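Long-range contacts in beta-glucosidase (Saccharopolyspora erythraea D, PDB 5M6G), which probably hydrolyses terminal, non-reducing beta-D-glucosyl residues with release of beta-D-glucose, as a member of glycosyl hydrolase family 3: residues Arg186-Gly191 and Gly541-Ile546; Ser273-Tyr278 and Val308-Ala313; Ile450-Ser455 and Ala504-Asp509. All blocks are in the same frame, centred on the assembly; numbering follows the deposited sequence.

Interaction 1 of 3, residues Arg186-Gly191 and Gly541-Ile546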
loop_
_atom_site.group_PDB
_atom_site.type_symbol
_atom_site.label_atom_id
_atom_site.label_comp_id
_atom_site.label_asym_id
_atom_site.label_seq_id
_atom_site.Cartn_x
_atom_site.Cartn_y
_atom_site.Cartn_z
ATOM N N ARG A 186 9.853 -1.292 -11.888
ATOM C CA ARG A 186 10.682 -1.765 -12.989
ATOM C C ARG A 186 11.969 -2.446 -12.542
ATOM O O ARG A 186 12.677 -2.996 -13.391
ATOM C CB ARG A 186 11.045 -0.593 -13.921
ATOM C CG ARG A 186 9.862 0.242 -14.360
ATOM C CD ARG A 186 9.076 -0.423 -15.469
ATOM N NE ARG A 186 9.820 -0.463 -16.733
ATOM C CZ ARG A 186 9.423 -1.170 -17.789
ATOM N NH1 ARG A 186 10.133 -1.163 -18.914
ATOM N NH2 ARG A 186 8.304 -1.885 -17.721
ATOM N N ASP A 187 12.308 -2.413 -11.254
ATOM C CA ASP A 187 13.549 -3.021 -10.769
ATOM C C ASP A 187 13.273 -3.776 -9.471
ATOM O O ASP A 187 13.077 -3.165 -8.413
ATOM C CB ASP A 187 14.638 -1.963 -10.569
ATOM C CG ASP A 187 16.021 -2.574 -10.430
ATOM O OD1 ASP A 187 16.181 -3.509 -9.621
ATOM O OD2 ASP A 187 16.952 -2.117 -11.137
ATOM N N ASP A 188 13.315 -5.107 -9.544
ATOM C CA ASP A 188 12.897 -5.945 -8.422
ATOM C C ASP A 188 13.741 -5.736 -7.170
ATOM O O ASP A 188 13.337 -6.168 -6.092
ATOM C CB ASP A 188 12.937 -7.422 -8.837
ATOM C CG ASP A 188 11.827 -7.784 -9.796
ATOM O OD1 ASP A 188 10.914 -6.950 -9.994
ATOM O OD2 ASP A 188 11.861 -8.911 -10.336
ATOM N N ARG A 189 14.907 -5.101 -7.283
ATOM C CA ARG A 189 15.695 -4.811 -6.093
ATOM C C ARG A 189 14.987 -3.848 -5.150
ATOM O O ARG A 189 15.356 -3.769 -3.972
ATOM C CB ARG A 189 17.046 -4.231 -6.509
ATOM C CG ARG A 189 17.965 -5.285 -7.089
ATOM C CD ARG A 189 19.223 -4.668 -7.634
ATOM N NE ARG A 189 18.978 -4.025 -8.916
ATOM C CZ ARG A 189 19.941 -3.596 -9.731
ATOM N NH1 ARG A 189 21.215 -3.746 -9.393
ATOM N NH2 ARG A 189 19.628 -3.008 -10.879
ATOM N N TRP A 190 14.000 -3.109 -5.653
ATOM C CA TRP A 190 13.289 -2.107 -4.867
ATOM C C TRP A 190 12.527 -2.739 -3.709
ATOM O O TRP A 190 11.803 -3.719 -3.887
ATOM C CB TRP A 190 12.320 -1.358 -5.771
ATOM C CG TRP A 190 11.723 -0.123 -5.168
ATOM C CD1 TRP A 190 12.291 0.703 -4.232
ATOM C CD2 TRP A 190 10.453 0.454 -5.496
ATOM N NE1 TRP A 190 11.447 1.756 -3.957
ATOM C CE2 TRP A 190 10.314 1.631 -4.721
ATOM C CE3 TRP A 190 9.418 0.094 -6.372
ATOM C CZ2 TRP A 190 9.180 2.445 -4.791
ATOM C CZ3 TRP A 190 8.283 0.910 -6.435
ATOM C CH2 TRP A 190 8.180 2.071 -5.652
ATOM N N GLY A 191 12.672 -2.150 -2.523
ATOM C CA GLY A 191 11.960 -2.629 -1.357
ATOM C C GLY A 191 10.457 -2.428 -1.396
ATOM O O GLY A 191 9.765 -2.933 -0.507
ATOM N N GLY A 541 7.841 -10.696 -1.752
ATOM C CA GLY A 541 7.312 -9.486 -2.351
ATOM C C GLY A 541 7.680 -9.253 -3.802
ATOM O O GLY A 541 7.353 -8.198 -4.356
ATOM N N ARG A 542 8.313 -10.219 -4.453
ATOM C CA ARG A 542 8.907 -9.987 -5.762
ATOM C C ARG A 542 9.424 -11.317 -6.285
ATOM O O ARG A 542 9.555 -12.267 -5.504
ATOM C CB ARG A 542 10.054 -8.991 -5.650
ATOM C CG ARG A 542 11.040 -9.396 -4.560
ATOM C CD ARG A 542 12.091 -8.330 -4.314
ATOM N NE ARG A 542 12.407 -8.253 -2.893
ATOM C CZ ARG A 542 13.094 -7.270 -2.321
ATOM N NH1 ARG A 542 13.560 -6.250 -3.053
ATOM N NH2 ARG A 542 13.290 -7.296 -1.009
ATOM N N PRO A 543 9.744 -11.429 -7.572
ATOM C CA PRO A 543 10.510 -12.594 -8.028
ATOM C C PRO A 543 11.782 -12.740 -7.203
ATOM O O PRO A 543 12.372 -11.754 -6.755
ATOM C CB PRO A 543 10.822 -12.265 -9.496
ATOM C CG PRO A 543 9.718 -11.309 -9.902
ATOM C CD PRO A 543 9.464 -10.477 -8.668
ATOM N N LEU A 544 12.182 -13.992 -6.980
ATOM C CA LEU A 544 13.438 -14.319 -6.324
ATOM C C LEU A 544 14.315 -15.093 -7.297
ATOM O O LEU A 544 13.819 -15.753 -8.212
ATOM C CB LEU A 544 13.214 -15.148 -5.047
ATOM C CG LEU A 544 12.384 -14.498 -3.948
ATOM C CD1 LEU A 544 12.297 -15.447 -2.735
ATOM C CD2 LEU A 544 12.939 -13.126 -3.546
ATOM N N ASP A 545 15.625 -15.013 -7.086
ATOM C CA ASP A 545 16.608 -15.587 -8.008
ATOM C C ASP A 545 16.737 -17.084 -7.733
ATOM O O ASP A 545 17.457 -17.500 -6.823
ATOM C CB ASP A 545 17.937 -14.865 -7.843
ATOM C CG ASP A 545 18.915 -15.163 -8.964
ATOM O OD1 ASP A 545 18.540 -15.852 -9.941
ATOM O OD2 ASP A 545 20.061 -14.683 -8.863
ATOM N N ILE A 546 16.030 -17.899 -8.522
ATOM C CA ILE A 546 15.887 -19.327 -8.263
ATOM C C ILE A 546 16.259 -20.182 -9.459
ATOM O O ILE A 546 16.074 -21.402 -9.410
ATOM C CB ILE A 546 14.451 -19.667 -7.832
ATOM C CG1 ILE A 546 13.504 -19.234 -8.958
ATOM C CG2 ILE A 546 14.119 -19.023 -6.492
ATOM C CD1 ILE A 546 12.115 -19.637 -8.768
#

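Interaction 2 of 3, residues Ser273-Tyr278 and Val308-Ala313. With SOR (sorbitol), chain L; GOL (glycerol), chain J.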
loop_
_atom_site.group_PDB
_atom_site.type_symbol
_atom_site.label_atom_id
_atom_site.label_comp_id
_atom_site.label_asym_id
_atom_site.label_seq_id
_atom_site.Cartn_x
_atom_site.Cartn_y
_atom_site.Cartn_z
ATOM N N SER A 273 -6.799 12.492 -3.791
ATOM C CA SER A 273 -5.484 12.940 -3.356
ATOM C C SER A 273 -4.410 12.288 -4.211
ATOM O O SER A 273 -4.596 11.185 -4.723
ATOM C CB SER A 273 -5.243 12.594 -1.878
ATOM O OG SER A 273 -4.020 13.138 -1.428
ATOM N N VAL A 274 -3.293 12.995 -4.376
ATOM C CA VAL A 274 -2.080 12.448 -4.980
ATOM C C VAL A 274 -0.927 12.742 -4.029
ATOM O O VAL A 274 -0.789 13.875 -3.551
ATOM C CB VAL A 274 -1.802 13.046 -6.378
ATOM C CG1 VAL A 274 -0.413 12.676 -6.844
ATOM C CG2 VAL A 274 -2.842 12.563 -7.384
ATOM N N MET A 275 -0.112 11.731 -3.740
ATOM C CA MET A 275 1.048 11.900 -2.874
ATOM C C MET A 275 2.318 11.957 -3.717
ATOM O O MET A 275 2.513 11.125 -4.611
ATOM C CB MET A 275 1.155 10.767 -1.848
ATOM C CG MET A 275 2.323 10.988 -0.912
ATOM S SD MET A 275 2.609 9.652 0.251
ATOM C CE MET A 275 1.054 9.655 1.127
ATOM N N VAL A 276 3.184 12.951 -3.436
ATOM C CA VAL A 276 4.413 13.124 -4.212
ATOM C C VAL A 276 5.500 12.179 -3.700
ATOM O O VAL A 276 5.514 11.787 -2.528
ATOM C CB VAL A 276 4.862 14.600 -4.162
ATOM C CG1 VAL A 276 6.109 14.838 -5.035
ATOM C CG2 VAL A 276 3.721 15.491 -4.618
ATOM N N SER A 277 6.434 11.811 -4.585
ATOM C CA SER A 277 7.477 10.846 -4.267
ATOM C C SER A 277 8.721 11.500 -3.671
ATOM O O SER A 277 9.101 12.617 -4.031
ATOM C CB SER A 277 7.891 10.069 -5.513
ATOM O OG SER A 277 9.041 9.286 -5.231
ATOM N N TYR A 278 9.363 10.763 -2.757
ATOM C CA TYR A 278 10.702 11.114 -2.289
ATOM C C TYR A 278 11.718 11.139 -3.423
ATOM O O TYR A 278 12.741 11.821 -3.312
ATOM C CB TYR A 278 11.209 10.092 -1.278
ATOM C CG TYR A 278 10.625 10.070 0.101
ATOM C CD1 TYR A 278 10.393 11.233 0.821
ATOM C CD2 TYR A 278 10.354 8.844 0.712
ATOM C CE1 TYR A 278 9.871 11.172 2.121
ATOM C CE2 TYR A 278 9.842 8.770 1.992
ATOM C CZ TYR A 278 9.605 9.926 2.693
ATOM O OH TYR A 278 9.105 9.813 3.962
ATOM N N VAL A 308 -0.560 15.943 -1.573
ATOM C CA VAL A 308 0.063 15.820 -0.260
ATOM C C VAL A 308 1.508 15.368 -0.431
ATOM O O VAL A 308 1.827 14.587 -1.338
ATOM C CB VAL A 308 -0.740 14.859 0.644
ATOM C CG1 VAL A 308 -0.756 13.446 0.069
ATOM C CG2 VAL A 308 -0.206 14.875 2.078
ATOM N N SER A 309 2.390 15.877 0.432
ATOM C CA SER A 309 3.777 15.436 0.438
ATOM C C SER A 309 3.902 14.046 1.066
ATOM O O SER A 309 2.985 13.549 1.727
ATOM C CB SER A 309 4.659 16.425 1.209
ATOM O OG SER A 309 4.659 16.145 2.606
ATOM N N ASP A 310 5.057 13.409 0.840
ATOM C CA ASP A 310 5.413 12.237 1.626
ATOM C C ASP A 310 5.975 12.694 2.971
ATOM O O ASP A 310 6.138 13.890 3.243
ATOM C CB ASP A 310 6.402 11.339 0.866
ATOM C CG ASP A 310 6.279 9.855 1.258
ATOM O OD1 ASP A 310 5.877 9.549 2.413
ATOM O OD2 ASP A 310 6.584 8.990 0.402
ATOM N N TYR A 311 6.287 11.717 3.815
ATOM C CA TYR A 311 6.525 11.922 5.241
ATOM C C TYR A 311 7.883 12.576 5.458
ATOM O O TYR A 311 8.914 11.990 5.115
ATOM C CB TYR A 311 6.444 10.561 5.927
ATOM C CG TYR A 311 6.477 10.512 7.433
ATOM C CD1 TYR A 311 7.673 10.323 8.120
ATOM C CD2 TYR A 311 5.293 10.564 8.176
ATOM C CE1 TYR A 311 7.691 10.223 9.516
ATOM C CE2 TYR A 311 5.305 10.470 9.562
ATOM C CZ TYR A 311 6.500 10.301 10.225
ATOM O OH TYR A 311 6.496 10.206 11.601
ATOM N N ASP A 312 7.883 13.787 6.035
ATOM C CA ASP A 312 9.098 14.598 6.188
ATOM C C ASP A 312 9.869 14.685 4.870
ATOM O O ASP A 312 11.098 14.677 4.843
ATOM C CB ASP A 312 10.005 14.061 7.302
ATOM C CG ASP A 312 9.408 14.239 8.692
ATOM O OD1 ASP A 312 8.523 15.101 8.865
ATOM O OD2 ASP A 312 9.821 13.504 9.617
ATOM N N ALA A 313 9.132 14.776 3.763
ATOM C CA ALA A 313 9.768 14.769 2.448
ATOM C C ALA A 313 10.481 16.079 2.137
ATOM O O ALA A 313 11.502 16.070 1.434
ATOM C CB ALA A 313 8.736 14.480 1.369
HETATM C C1 SOR L . 4.207 6.212 1.731
HETATM C C2 SOR L . 3.500 6.173 3.075
HETATM C C3 SOR L . 4.399 6.821 4.124
HETATM C C4 SOR L . 3.916 6.501 5.536
HETATM C C5 SOR L . 5.021 6.621 6.589
HETATM C C6 SOR L . 4.536 5.943 7.866
HETATM O O1 SOR L . 3.715 5.202 0.884
HETATM O O2 SOR L . 2.269 6.869 2.988
HETATM O O3 SOR L . 4.385 8.210 3.920
HETATM O O4 SOR L . 2.842 7.354 5.878
HETATM O O5 SOR L . 6.242 6.036 6.152
HETATM O O6 SOR L . 5.623 5.666 8.724
HETATM C C1 GOL J . 8.091 7.337 -2.049
HETATM O O1 GOL J . 8.046 8.706 -1.820
HETATM C C2 GOL J . 9.556 6.997 -2.212
HETATM O O2 GOL J . 9.917 6.933 -3.582
HETATM C C3 GOL J . 9.652 5.642 -1.560
HETATM O O3 GOL J . 8.797 4.812 -2.296
#

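Interaction 3 of 3, residues Ile450-Ser455 and Ala504-Asp509. With MG (magnesium ion), chain C.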
loop_
_atom_site.group_PDB
_atom_site.type_symbol
_atom_site.label_atom_id
_atom_site.label_comp_id
_atom_site.label_asym_id
_atom_site.label_seq_id
_atom_site.Cartn_x
_atom_site.Cartn_y
_atom_site.Cartn_z
ATOM N N ILE A 450 0.265 -4.292 10.954
ATOM C CA ILE A 450 0.337 -3.798 12.327
ATOM C C ILE A 450 1.455 -2.778 12.466
ATOM O O ILE A 450 1.189 -1.586 12.641
ATOM C CB ILE A 450 0.515 -4.923 13.360
ATOM C CG1 ILE A 450 -0.541 -6.002 13.151
ATOM C CG2 ILE A 450 0.404 -4.326 14.763
ATOM C CD1 ILE A 450 -1.949 -5.476 13.145
ATOM N N SER A 451 2.704 -3.237 12.412
ATOM C CA SER A 451 3.858 -2.349 12.410
ATOM C C SER A 451 4.170 -1.867 10.993
ATOM O O SER A 451 3.570 -2.306 10.012
ATOM C CB SER A 451 5.080 -3.055 12.988
ATOM O OG SER A 451 5.499 -4.080 12.110
ATOM N N TRP A 452 5.138 -0.952 10.902
ATOM C CA TRP A 452 5.561 -0.402 9.613
ATOM C C TRP A 452 6.305 -1.442 8.778
ATOM O O TRP A 452 5.936 -1.728 7.631
ATOM C CB TRP A 452 6.446 0.824 9.864
ATOM C CG TRP A 452 7.130 1.378 8.658
ATOM C CD1 TRP A 452 6.595 1.565 7.416
ATOM C CD2 TRP A 452 8.492 1.815 8.580
ATOM N NE1 TRP A 452 7.541 2.101 6.572
ATOM C CE2 TRP A 452 8.713 2.263 7.263
ATOM C CE3 TRP A 452 9.547 1.872 9.500
ATOM C CZ2 TRP A 452 9.946 2.765 6.839
ATOM C CZ3 TRP A 452 10.769 2.376 9.078
ATOM C CH2 TRP A 452 10.956 2.812 7.760
ATOM N N GLN A 453 7.372 -2.008 9.332
ATOM C CA GLN A 453 8.162 -3.001 8.606
ATOM C C GLN A 453 7.481 -4.358 8.517
ATOM O O GLN A 453 7.964 -5.231 7.777
ATOM C CB GLN A 453 9.520 -3.174 9.275
ATOM C CG GLN A 453 10.438 -1.997 9.119
ATOM C CD GLN A 453 10.840 -1.800 7.674
ATOM O OE1 GLN A 453 11.260 -2.744 7.001
ATOM N NE2 GLN A 453 10.691 -0.582 7.181
ATOM N N GLY A 454 6.382 -4.559 9.245
ATOM C CA GLY A 454 5.890 -5.900 9.493
ATOM C C GLY A 454 6.823 -6.635 10.444
ATOM O O GLY A 454 7.856 -6.129 10.868
ATOM N N SER A 455 6.438 -7.867 10.782
ATOM C CA SER A 455 7.260 -8.694 11.658
ATOM C C SER A 455 6.786 -10.133 11.555
ATOM O O SER A 455 5.693 -10.412 11.063
ATOM C CB SER A 455 7.199 -8.221 13.110
ATOM O OG SER A 455 5.888 -8.348 13.611
ATOM N N ALA A 504 9.643 -2.993 4.546
ATOM C CA ALA A 504 8.957 -1.900 3.868
ATOM C C ALA A 504 9.967 -0.831 3.485
ATOM O O ALA A 504 10.930 -0.584 4.213
ATOM C CB ALA A 504 7.853 -1.271 4.737
ATOM N N GLU A 505 9.716 -0.192 2.347
ATOM C CA GLU A 505 10.483 0.966 1.832
ATOM C C GLU A 505 11.959 0.567 1.731
ATOM O O GLU A 505 12.266 -0.576 1.354
ATOM C CB GLU A 505 10.215 2.199 2.685
ATOM C CG GLU A 505 8.737 2.471 2.941
ATOM C CD GLU A 505 8.497 3.815 3.624
ATOM O OE1 GLU A 505 9.217 4.785 3.310
ATOM O OE2 GLU A 505 7.587 3.893 4.476
ATOM N N PHE A 506 12.877 1.477 2.077
ATOM C CA PHE A 506 14.297 1.286 1.800
ATOM C C PHE A 506 14.878 0.089 2.543
ATOM O O PHE A 506 15.874 -0.489 2.090
ATOM C CB PHE A 506 15.067 2.566 2.154
ATOM C CG PHE A 506 14.784 3.075 3.543
ATOM C CD1 PHE A 506 13.719 3.926 3.777
ATOM C CD2 PHE A 506 15.581 2.688 4.610
ATOM C CE1 PHE A 506 13.447 4.389 5.057
ATOM C CE2 PHE A 506 15.324 3.146 5.892
ATOM C CZ PHE A 506 14.256 3.995 6.117
ATOM N N GLU A 507 14.286 -0.302 3.679
ATOM C CA GLU A 507 14.788 -1.481 4.384
ATOM C C GLU A 507 14.683 -2.744 3.536
ATOM O O GLU A 507 15.374 -3.730 3.815
ATOM C CB GLU A 507 14.038 -1.684 5.709
ATOM C CG GLU A 507 14.183 -0.531 6.675
ATOM C CD GLU A 507 15.525 -0.521 7.380
ATOM O OE1 GLU A 507 16.407 -1.331 7.019
ATOM O OE2 GLU A 507 15.705 0.303 8.303
ATOM N N GLY A 508 13.854 -2.733 2.502
ATOM C CA GLY A 508 13.710 -3.871 1.627
ATOM C C GLY A 508 14.497 -3.819 0.341
ATOM O O GLY A 508 14.373 -4.735 -0.476
ATOM N N ASP A 509 15.284 -2.770 0.112
ATOM C CA ASP A 509 16.152 -2.763 -1.060
ATOM C C ASP A 509 17.155 -3.909 -0.963
ATOM O O ASP A 509 17.692 -4.203 0.110
ATOM C CB ASP A 509 16.896 -1.428 -1.186
ATOM C CG ASP A 509 15.972 -0.266 -1.503
ATOM O OD1 ASP A 509 14.779 -0.496 -1.806
ATOM O OD2 ASP A 509 16.458 0.885 -1.477
HETATM MG MG MG C . 18.260 1.823 -0.857
HETATM O O HOH W 1 18.037 0.924 0.962
HETATM O O HOH W 2 17.056 3.449 -0.334
HETATM O O HOH W 3 19.659 0.346 -1.309
HETATM O O HOH W 4 19.906 2.771 0.106
#

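Interaction 1 of 3, residues Arg186-Gly191 and Gly541-Ile546
Arg542 pushes its guanidinium group against the backbone of the 187-190 turn, where Arg542 NH1 donates to Asp188 O at 3.0 Å. This bond is almost straight (172°), with the acceptor in the guanidinium plane and the donor in the carbonyl plane. Arg189 O also lies at the guanidinium edge, but it takes only a weak, bent bond from Arg542 NH1 at 3.2 Å. Trp190 O is near the same nitrogen at too poor an angle to bond. A bend at chi3 (143°) swings the arginine head onto these successive carbonyls. Next to it, the Pro543 ring crosses the Asp188 side chain at about a right angle, with Pro543 CG 3.2 Å from Asp188 OD2.

Behind this first shell, the turn is held in shape from within. It is a type I beta turn, closed by Trp190 N on Asp187 O, and Asp187 OD1 adds an Asx turn by accepting from Arg189 N. Arg189 also forms a two-point salt bridge with this carboxylate, NE to Asp187 OD1 and NH2 to Asp187 OD2 (2.8 Å). The remaining guanidinium nitrogens of Arg542 are engaged too, NE in a salt bridge with Glu500 and NH2 with Gly508 O. With an alanine in place of Arg542, the carbonyl of Asp188 would probably lose this donor and Glu500 its positive mate.

The contact thus ties a loop of the TIM-barrel family domain to the C-terminal domain in buried surroundings, using one arginine whose charge is probably balanced by Glu500 and eased by the backbone carbonyls around it.

Interaction 2 of 3, residues Ser273-Tyr278 and Val308-Ala313
Ser273 meets Val308 at the start of the strand 273-276, its OG lying against Val308 CG1 while bonding to Leu306 O. Val274 O then accepts from Val308 N at 2.9 Å, and Val276 N returns a bond to Val308 O at 3.0 Å, so that Met275 and Val308 form a parallel bridge. Strands 273-276 and 306-308 are neighbours in the TIM-barrel family domain, connected through helix 290-300, with the pocket at their C-terminal ends. Between these bonds Met275 runs out with CG anti to the backbone N (chi1 -177°), which carries the chain towards Asp310, SD lying 3.8 Å from Asp310 CG; the bend at chi3 (-60°) then turns CE to sorbitol O2. Val276 O, buried without a polar partner, faces Asp310 CB.

Beyond the strand, Ser277 OG and Tyr278 N hydrogen-bond to a glycerol that probably comes from the crystallisation liquor. The Tyr278 ring lies flat against the Asp310 carboxylate, their planes 3° apart, with OD2 above the rim of one face and the Asp310 CB forming a CH-pi contact over the same ring. Tyr278 OH donates to Tyr311 O in a very short bond of 2.5 Å, and Tyr278 CE1 touches Ala313 CB.

Asp310, a sorbitol-binding residue, is thereby fixed in its rotation. Its OD1 receives Tyr311 N at 2.6 Å and sorbitol O3 at 2.5 Å. The Tyr311 N-H and the face of the Tyr278 ring hold the carboxylate towards the sugar-like ligand.

Interaction 3 of 3, residues Ile450-Ser455 and Ala504-Asp509
Trp452 carries its CG anti to the backbone N, and this chi1 of 171° sends the indole out towards 504-509, where its N-H reaches the carboxylate at the end of the extended Glu505 chain. These are two loops of the alpha/beta C-terminal domain of family 3 glycosyl hydrolases, the second following strand 493-499, and they border the sorbitol pocket. Trp452 NE1 donates to Glu505 OE2 at 2.8 Å in a bent bond (137°). The indole nitrogen comes from above the carboxylate plane, the acceptor is itself tilted from the indole plane, and the side chains cross at about a right angle. Glu505 OE2 also makes a weak hydrogen bond to sorbitol O5; the tryptophan is thus a second-shell residue that probably limits the rotation of the Glu505 carboxylate. Trp448, which packs edge-to-face on Trp452, is part of the same pocket.

Gln453 bends at chi2 and lays its amide along the backbone of Ala504, matching both polar groups. Ala504 N donates to Gln453 OE1 at 3.0 Å, from above the amide carbonyl plane, and Gln453 NE2 gives a bond to Ala504 O, also 3.0 Å. This amide nitrogen lies over one face of the Trp452 ring, near the rim, while Ala504 CB packs against Trp452 O at 3.5 Å. Glu507 CB comes within 3.2 Å of Gln453 OE1, the two side chains running across each other. The Phe506 ring approaches the far end of the indole with Phe506 CZ 3.9 Å from Trp452 CH2, the planes inclined at 59°.

Residues 506-508 form a short 3-10 turn leading to Asp509, whose OD2 binds a magnesium ion at 2.1 Å. Asp243 and four waters complete its coordination, and one of these waters donates to Phe506 O at 2.8 Å.

Interaction 2 belongs to the TIM-barrel family domain, interaction 3 to the C-terminal domain, and interaction 1 joins the two. Along the chain, the span between the segments of interaction 1 encloses both others, interaction 2 coming before interaction 3. Interactions 1 and 3 have centres about 15 Å apart and touch directly: Gly191 N is 2.8 Å from Asp509 OD1, a probable hydrogen bond, and Arg542 reaches into 504-509. Interactions 2 and 3, with centres about 18 Å apart, meet where Tyr278 packs against Glu505, and both contribute residues to the sorbitol pocket. The pocket therefore lies between the domains, while interaction 1 joins them away from interaction 2, their centres about 24 Å apart.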